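Local coordinates for protein triosephosphate isomerase (Trichomonas vaginalis, PDB 4O4V) that probably interconverts D-glyceraldehyde 3-phosphate and dihydroxyacetone phosphate in glycolysis and gluconeogenesis, working as a homodimer, at residues I87-L92 with G119-Y124; V65-N70 with A109-F114; D181-C186 with C224-G229. All coordinates share one frame; numbering follows the deposited sequence. Where two conformers were deposited one is given.

Overall arrangement
All three contacts belong to one TIM barrel. Contacts 1 and 2 are neighbours, their centres 11 Å apart: contact 1 joins adjacent barrel strands 89-92 and 121-126, and contact 2 fastens the loop after strand 59-62 to helix 105-117, which leads into strand 121-126. They touch where Leu92 and Ile122 meet Ala112, and their segments alternate along the chain, so strand, loop and covering helix form one continuous piece of barrel wall. Contact 3 follows later in the sequence, across the chain's centre, about 21 Å from contact 1 and 29 Å from contact 2 between centres. There, helix 179-197 meets the turn entering strand 229-232, beside a bound sodium ion.

Contact 1. Residues I87-L92 with G119-Y124; sequences IEWTIL and GMKIIY
Trp89-Leu92 and Lys121-Tyr124 run side by side as parallel strands, their axes 4.7 Å apart at closest approach and 24° from exactly parallel. Trp89 faces Lys121 and the pairing continues in step to Leu92 and Tyr124. Four backbone bonds tie them: Lys121 N to Glu88 O, Thr90 N to Lys121 O, Ile123 N to Thr90 O and Leu92 N to Ile123 O. Both backbone polar atoms of Thr90 are thus spent on this strand pair.

The main side-chain meeting is Lys121 laid over Trp89. Lys121 CB sits above the six-membered ring, 3.5 Å from the ring centroid and only 9° off its normal, a CH-pi contact. With CG anti to the carbonyl carbon (chi1 -58°) and the chain extended from there, the lysine continues across the indole, CD lying 3.6 Å from Trp89 CZ2. Ile122 O approaches the ring at its edge, near CZ3. Ile123 CG1 also packs on Trp89 CZ3, at 3.8 Å.

Past the ring, Lys121 NZ stays 4.6 Å from Glu88 OE1, too far for a salt bridge, and one water spans the gap: it donates to Glu88 OE1 and accepts from Lys121 NZ. The other carboxylate oxygen, OE2, is salt-bridged to Lys59.

On the opposite side of the sheet Ile122 CG2 rests against two side chains of the other strand, 3.9 Å from Leu92 CD1 and 4.1 Å from Thr90 CG2, beneath helix 105-117. Trp89, Ile91 and Ile123 instead turn to the barrel interior, where Trp89 meets Phe5 and Val39. Alternating residues filling the core and seating the outer helices are the hallmark of neighbouring strands in a TIM barrel.

Contact 2. Residues V65-N70 with A109-F114; sequences VFTKPN and AAKAKF
Loop 65-70 passes alongside helix segment 109-114, coming closest at Thr67 and Lys111, whose CA atoms are 4.8 Å apart. Phe114 reaches out beneath the loop, its CG anti to the backbone N (chi1 -176°), and the Thr67 carbonyl comes down on one ring face: Thr67 O is 3.3 Å from Phe114 CG, displaced toward the rim. Farther along the ring, Phe114 CZ meets the Lys68-Pro69 peptide and Pro69 CD, the last at 3.6 Å, with the proline set roughly at right angles to the phenylalanine side chain.

Next to this, Thr67 CG2 rests 3.5 Å from Lys111 CG and also touches Ala110 CB, while Thr67 OG1 lies over the centre of the neighbouring Phe66 ring. The extended Lys111 chain slants past the loop, and its NZ gives Val65 O a weak bond at 3.1 Å. That ammonium group is held more firmly by Asn64 OD1 and by a salt bridge to Glu103.

Val65 and Lys111 both pack on Leu92 of strand 89-92, and Val65 and Phe114 share Val79 of helix 79-83, so loop 65-70 packs on both helices and on strand 89-92 at the outside of the barrel.

Contact 3. Residues D181-C186 with C224-G229; sequences DAQEMC and CPDVDG. With NA (sodium ion), chain B.
Gln183 grips Asp226 with both ends of its side-chain amide. Asp226 N donates to Gln183 OE1 at 2.9 Å, straight (163°) and onto a lone pair in the carbonyl plane. Gln183 NE2 donates to Asp226 OD2, also at 2.9 Å, using the anti lone pair of the carboxylate, whose plane is turned 44° from the amide. One accepted and one donated bond together fix which way round the amide sits. Its chain bends at chi2 (58°) to lower the amide onto the turn. The second carboxylate oxygen, OD1, is salt-bridged to Arg190, so both carboxylate oxygens of Asp226 are bonded to side chains of helix 179-197.

Around these bonds the packing is close. Gln183 OE1 lies 3.4 Å from Cys224 CB and also touches Pro225 CD. Cys186 CB rests against Asp226 O, and its SG meets Val227 CG2 at 3.9 Å.

Residues Cys224 to Val227 form a type I beta turn, and the carbonyls of its first and last residues bind a sodium ion, Cys224 O at 2.4 Å and Val227 O at 2.3 Å. A water, which also donates to Pro225 O, completes the shell with Ala222 O and Ser251 OG. Gln183 and Arg190 thus tie the turn entering strand 229-232, the last of the TIM barrel, to helix 179-197, while sodium links it to the end of helix 218-222 and to Ser251 near the C-terminus.

Contact 1. Residues I87-L92 with G119-Y124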
# COMPACT_ATOMS: atom_id res chain seq x y z
N ILE A 87 7.40 11.41 -10.24
CA ILE A 87 5.98 11.09 -10.47
C ILE A 87 5.12 12.15 -9.84
O ILE A 87 5.35 12.53 -8.70
CB ILE A 87 5.67 9.70 -9.90
CG1 ILE A 87 6.50 8.64 -10.63
CG2 ILE A 87 4.18 9.42 -9.97
CD1 ILE A 87 6.54 7.32 -9.94
N GLU A 88 4.13 12.64 -10.58
CA GLU A 88 3.36 13.82 -10.22
C GLU A 88 1.89 13.59 -9.90
O GLU A 88 1.22 14.56 -9.54
CB GLU A 88 3.43 14.86 -11.40
CG GLU A 88 4.78 14.98 -12.20
CD GLU A 88 4.65 15.73 -13.55
OE1 GLU A 88 3.59 16.36 -13.81
OE2 GLU A 88 5.62 15.65 -14.36
N TRP A 89 1.37 12.39 -10.13
CA TRP A 89 -0.06 12.10 -10.05
C TRP A 89 -0.31 11.00 -9.04
O TRP A 89 0.49 10.09 -8.86
CB TRP A 89 -0.57 11.60 -11.39
CG TRP A 89 -0.84 12.65 -12.43
CD1 TRP A 89 0.01 13.05 -13.42
CD2 TRP A 89 -2.03 13.43 -12.58
NE1 TRP A 89 -0.59 14.02 -14.18
CE2 TRP A 89 -1.83 14.28 -13.67
CE3 TRP A 89 -3.25 13.49 -11.88
CZ2 TRP A 89 -2.79 15.20 -14.09
CZ3 TRP A 89 -4.20 14.40 -12.29
CH2 TRP A 89 -3.98 15.23 -13.39
N THR A 90 -1.50 11.05 -8.44
CA THR A 90 -2.07 9.91 -7.74
C THR A 90 -3.58 9.86 -7.92
O THR A 90 -4.25 10.90 -8.00
CB THR A 90 -1.74 9.90 -6.23
OG1 THR A 90 -2.12 8.63 -5.65
CG2 THR A 90 -2.35 11.04 -5.48
N ILE A 91 -4.12 8.65 -7.94
CA ILE A 91 -5.55 8.40 -7.72
C ILE A 91 -5.84 8.47 -6.24
O ILE A 91 -5.01 8.03 -5.43
CB ILE A 91 -5.96 7.03 -8.30
CG1 ILE A 91 -5.64 6.95 -9.80
CG2 ILE A 91 -7.44 6.71 -8.06
CD1 ILE A 91 -5.82 5.58 -10.40
N LEU A 92 -7.01 8.99 -5.87
CA LEU A 92 -7.50 8.97 -4.49
C LEU A 92 -8.95 8.57 -4.47
O LEU A 92 -9.73 9.00 -5.33
CB LEU A 92 -7.37 10.36 -3.84
CG LEU A 92 -5.96 10.87 -3.58
CD1 LEU A 92 -6.03 12.27 -2.99
CD2 LEU A 92 -5.23 9.93 -2.65
N GLY A 119 2.52 19.37 -4.04
CA GLY A 119 2.82 19.47 -5.46
C GLY A 119 2.38 18.31 -6.34
O GLY A 119 2.85 18.21 -7.47
N MET A 120 1.52 17.43 -5.83
CA MET A 120 0.87 16.40 -6.62
C MET A 120 -0.33 16.95 -7.34
O MET A 120 -0.92 17.97 -6.98
CB MET A 120 0.36 15.28 -5.74
CG MET A 120 1.44 14.62 -4.97
SD MET A 120 2.65 13.75 -5.98
CE MET A 120 1.73 12.39 -6.70
N LYS A 121 -0.71 16.20 -8.34
CA LYS A 121 -2.01 16.30 -8.97
C LYS A 121 -2.81 15.06 -8.64
O LYS A 121 -2.22 13.98 -8.45
CB LYS A 121 -1.84 16.41 -10.48
CG LYS A 121 -1.00 17.61 -10.92
CD LYS A 121 -0.80 17.64 -12.43
CE LYS A 121 0.01 18.86 -12.89
NZ LYS A 121 -0.08 19.00 -14.36
N ILE A 122 -4.14 15.19 -8.54
CA ILE A 122 -4.96 14.12 -8.07
C ILE A 122 -6.10 13.78 -9.00
O ILE A 122 -6.68 14.68 -9.64
CB ILE A 122 -5.53 14.38 -6.64
CG1 ILE A 122 -6.54 15.52 -6.58
CG2 ILE A 122 -4.39 14.62 -5.65
CD1 ILE A 122 -7.20 15.74 -5.21
N ILE A 123 -6.44 12.50 -9.05
CA ILE A 123 -7.66 12.01 -9.68
C ILE A 123 -8.53 11.53 -8.53
O ILE A 123 -8.27 10.45 -7.95
CB ILE A 123 -7.41 10.89 -10.68
CG1 ILE A 123 -6.45 11.32 -11.80
CG2 ILE A 123 -8.73 10.38 -11.26
CD1 ILE A 123 -5.86 10.16 -12.57
N TYR A 124 -9.51 12.33 -8.15
CA TYR A 124 -10.32 12.07 -6.95
C TYR A 124 -11.62 11.39 -7.37
O TYR A 124 -12.37 11.95 -8.19
CB TYR A 124 -10.61 13.38 -6.22
CG TYR A 124 -11.14 13.20 -4.82
CD1 TYR A 124 -12.48 13.04 -4.59
CD2 TYR A 124 -10.28 13.17 -3.73
CE1 TYR A 124 -12.97 12.90 -3.26
CE2 TYR A 124 -10.75 13.04 -2.45
CZ TYR A 124 -12.09 12.90 -2.22
OH TYR A 124 -12.50 12.80 -0.91
O HOH W 1 1.35 16.84 -15.62

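Contact 2. Residues V65-N70 with A109-F114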
# COMPACT_ATOMS: atom_id res chain seq x y z
N VAL A 65 -1.96 7.20 -1.97
CA VAL A 65 -0.86 7.72 -1.15
C VAL A 65 -1.36 7.81 0.28
O VAL A 65 -2.58 7.83 0.52
CB VAL A 65 -0.36 9.12 -1.59
CG1 VAL A 65 0.14 9.13 -2.99
CG2 VAL A 65 -1.42 10.18 -1.43
N PHE A 66 -0.46 7.88 1.24
CA PHE A 66 -0.85 8.10 2.63
C PHE A 66 -0.99 9.61 2.93
O PHE A 66 -0.83 10.44 2.06
CB PHE A 66 0.16 7.37 3.55
CG PHE A 66 -0.28 7.27 4.98
CD1 PHE A 66 -1.45 6.64 5.34
CD2 PHE A 66 0.50 7.82 5.99
CE1 PHE A 66 -1.83 6.55 6.66
CE2 PHE A 66 0.11 7.74 7.29
CZ PHE A 66 -1.04 7.12 7.64
N THR A 67 -1.34 9.95 4.18
CA THR A 67 -1.63 11.33 4.59
C THR A 67 -0.45 12.11 5.15
O THR A 67 -0.57 13.29 5.42
CB THR A 67 -2.67 11.31 5.69
OG1 THR A 67 -2.23 10.37 6.66
CG2 THR A 67 -4.07 10.94 5.16
N LYS A 68 0.68 11.45 5.34
CA LYS A 68 1.84 12.03 6.01
C LYS A 68 3.09 11.91 5.14
O LYS A 68 3.12 11.05 4.26
CB LYS A 68 2.08 11.27 7.33
CG LYS A 68 0.90 11.29 8.30
CD LYS A 68 0.61 12.66 8.88
CE LYS A 68 -0.48 12.56 9.94
NZ LYS A 68 -0.79 13.87 10.58
N PRO A 69 4.14 12.69 5.41
CA PRO A 69 5.35 12.63 4.56
C PRO A 69 6.18 11.36 4.72
O PRO A 69 6.85 10.95 3.78
CB PRO A 69 6.17 13.85 4.98
CG PRO A 69 5.67 14.15 6.34
CD PRO A 69 4.21 13.81 6.36
N ASN A 70 6.14 10.77 5.91
CA ASN A 70 6.98 9.66 6.32
C ASN A 70 6.63 9.35 7.74
O ASN A 70 5.94 10.14 8.39
CB ASN A 70 8.50 9.98 6.21
CG ASN A 70 8.96 11.03 7.16
OD1 ASN A 70 8.56 12.18 7.05
ND2 ASN A 70 9.84 10.66 8.06
N ALA A 109 -10.12 13.28 2.31
CA ALA A 109 -9.92 14.72 2.28
C ALA A 109 -8.52 15.08 2.79
O ALA A 109 -7.88 15.96 2.20
CB ALA A 109 -11.01 15.40 3.10
N ALA A 110 -8.05 14.41 3.83
CA ALA A 110 -6.72 14.67 4.34
C ALA A 110 -5.68 14.30 3.28
O ALA A 110 -4.69 15.01 3.11
CB ALA A 110 -6.49 13.91 5.63
N LYS A 111 -5.87 13.20 2.56
CA LYS A 111 -4.96 12.82 1.48
C LYS A 111 -4.95 13.84 0.35
O LYS A 111 -3.87 14.21 -0.17
CB LYS A 111 -5.34 11.45 0.90
CG LYS A 111 -5.11 10.30 1.83
CD LYS A 111 -5.47 8.96 1.20
CE LYS A 111 -5.20 7.84 2.18
NZ LYS A 111 -5.21 6.52 1.52
N ALA A 112 -6.12 14.32 -0.03
CA ALA A 112 -6.19 15.29 -1.12
C ALA A 112 -5.46 16.58 -0.75
O ALA A 112 -4.69 17.11 -1.55
CB ALA A 112 -7.64 15.60 -1.46
N LYS A 113 -5.69 17.08 0.46
CA LYS A 113 -5.03 18.30 0.91
C LYS A 113 -3.52 18.09 0.94
O LYS A 113 -2.76 18.94 0.45
CB LYS A 113 -5.54 18.68 2.29
CG LYS A 113 -4.91 19.95 2.87
CD LYS A 113 -5.54 20.34 4.21
CE LYS A 113 -4.99 21.65 4.80
NZ LYS A 113 -3.59 21.52 5.21
N PHE A 114 -3.07 17.00 1.54
CA PHE A 114 -1.64 16.74 1.69
C PHE A 114 -0.97 16.57 0.33
O PHE A 114 0.09 17.15 0.08
CB PHE A 114 -1.39 15.53 2.58
CG PHE A 114 0.06 15.29 2.83
CD1 PHE A 114 0.73 16.08 3.70
CD2 PHE A 114 0.74 14.27 2.17
CE1 PHE A 114 2.09 15.89 3.92
CE2 PHE A 114 2.08 14.08 2.40
CZ PHE A 114 2.74 14.89 3.25

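Contact 3. Residues D181-C186 with C224-G229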
# COMPACT_ATOMS: atom_id res chain seq x y z
N ASP A 181 -26.62 7.90 -18.51
CA ASP A 181 -26.32 7.92 -17.09
C ASP A 181 -24.97 8.59 -16.84
O ASP A 181 -24.81 9.33 -15.86
CB ASP A 181 -26.25 6.49 -16.50
CG ASP A 181 -27.56 5.77 -16.48
OD1 ASP A 181 -28.62 6.39 -16.24
OD2 ASP A 181 -27.55 4.51 -16.68
N ALA A 182 -23.98 8.31 -17.68
CA ALA A 182 -22.66 8.90 -17.55
C ALA A 182 -22.72 10.42 -17.69
O ALA A 182 -22.19 11.18 -16.88
CB ALA A 182 -21.71 8.32 -18.58
N GLN A 183 -23.37 10.88 -18.75
CA GLN A 183 -23.51 12.31 -18.99
C GLN A 183 -24.23 12.98 -17.84
O GLN A 183 -23.81 14.02 -17.35
CB GLN A 183 -24.27 12.54 -20.30
CG GLN A 183 -24.86 13.93 -20.47
CD GLN A 183 -23.84 15.03 -20.40
OE1 GLN A 183 -22.67 14.87 -20.77
NE2 GLN A 183 -24.29 16.19 -19.93
N GLU A 184 -25.32 12.38 -17.39
CA GLU A 184 -26.11 13.01 -16.34
C GLU A 184 -25.32 13.19 -15.06
O GLU A 184 -25.40 14.23 -14.42
CB GLU A 184 -27.36 12.18 -16.03
N MET A 185 -24.54 12.19 -14.67
CA MET A 185 -23.80 12.30 -13.40
C MET A 185 -22.60 13.22 -13.51
O MET A 185 -22.29 13.93 -12.57
CB MET A 185 -23.38 10.93 -12.87
CG MET A 185 -24.58 10.06 -12.46
SD MET A 185 -25.74 10.81 -11.31
CE MET A 185 -24.77 10.77 -9.82
N CYS A 186 -21.93 13.24 -14.67
CA CYS A 186 -20.85 14.22 -14.85
C CYS A 186 -21.38 15.63 -14.81
O CYS A 186 -20.74 16.52 -14.21
CB CYS A 186 -20.08 13.91 -16.13
SG CYS A 186 -19.09 12.38 -16.03
N CYS A 224 -20.33 12.86 -25.10
CA CYS A 224 -21.20 13.52 -24.13
C CYS A 224 -20.56 14.82 -23.68
O CYS A 224 -19.35 14.88 -23.42
CB CYS A 224 -21.38 12.62 -22.94
SG CYS A 224 -22.29 11.10 -23.22
N PRO A 225 -21.36 15.91 -23.59
CA PRO A 225 -20.74 17.23 -23.38
C PRO A 225 -20.04 17.41 -22.05
O PRO A 225 -19.08 18.17 -21.96
CB PRO A 225 -21.92 18.19 -23.52
CG PRO A 225 -23.12 17.37 -23.32
CD PRO A 225 -22.79 15.99 -23.87
N ASP A 226 -20.52 16.77 -20.98
CA ASP A 226 -19.88 16.92 -19.68
C ASP A 226 -18.87 15.86 -19.32
O ASP A 226 -18.28 15.91 -18.25
CB ASP A 226 -20.91 17.10 -18.59
CG ASP A 226 -21.60 18.44 -18.72
OD1 ASP A 226 -21.06 19.45 -18.24
OD2 ASP A 226 -22.69 18.48 -19.34
N VAL A 227 -18.70 14.87 -20.20
CA VAL A 227 -17.70 13.82 -20.02
C VAL A 227 -16.40 14.28 -20.66
O VAL A 227 -16.32 14.45 -21.89
CB VAL A 227 -18.19 12.48 -20.64
CG1 VAL A 227 -17.09 11.42 -20.57
CG2 VAL A 227 -19.42 12.00 -19.93
N ASP A 228 -15.38 14.48 -19.84
CA ASP A 228 -14.10 15.00 -20.30
C ASP A 228 -13.03 13.93 -20.45
O ASP A 228 -11.84 14.26 -20.67
CB ASP A 228 -13.57 16.06 -19.32
CG ASP A 228 -14.51 17.22 -19.13
OD1 ASP A 228 -15.11 17.72 -20.14
OD2 ASP A 228 -14.64 17.68 -18.01
N GLY A 229 -13.41 12.67 -20.35
CA GLY A 229 -12.47 11.58 -20.43
C GLY A 229 -12.86 10.47 -19.51
O GLY A 229 -14.02 10.36 -19.09
NA NA B . -17.08 14.98 -23.99
O HOH W 2 -17.08 17.35 -23.70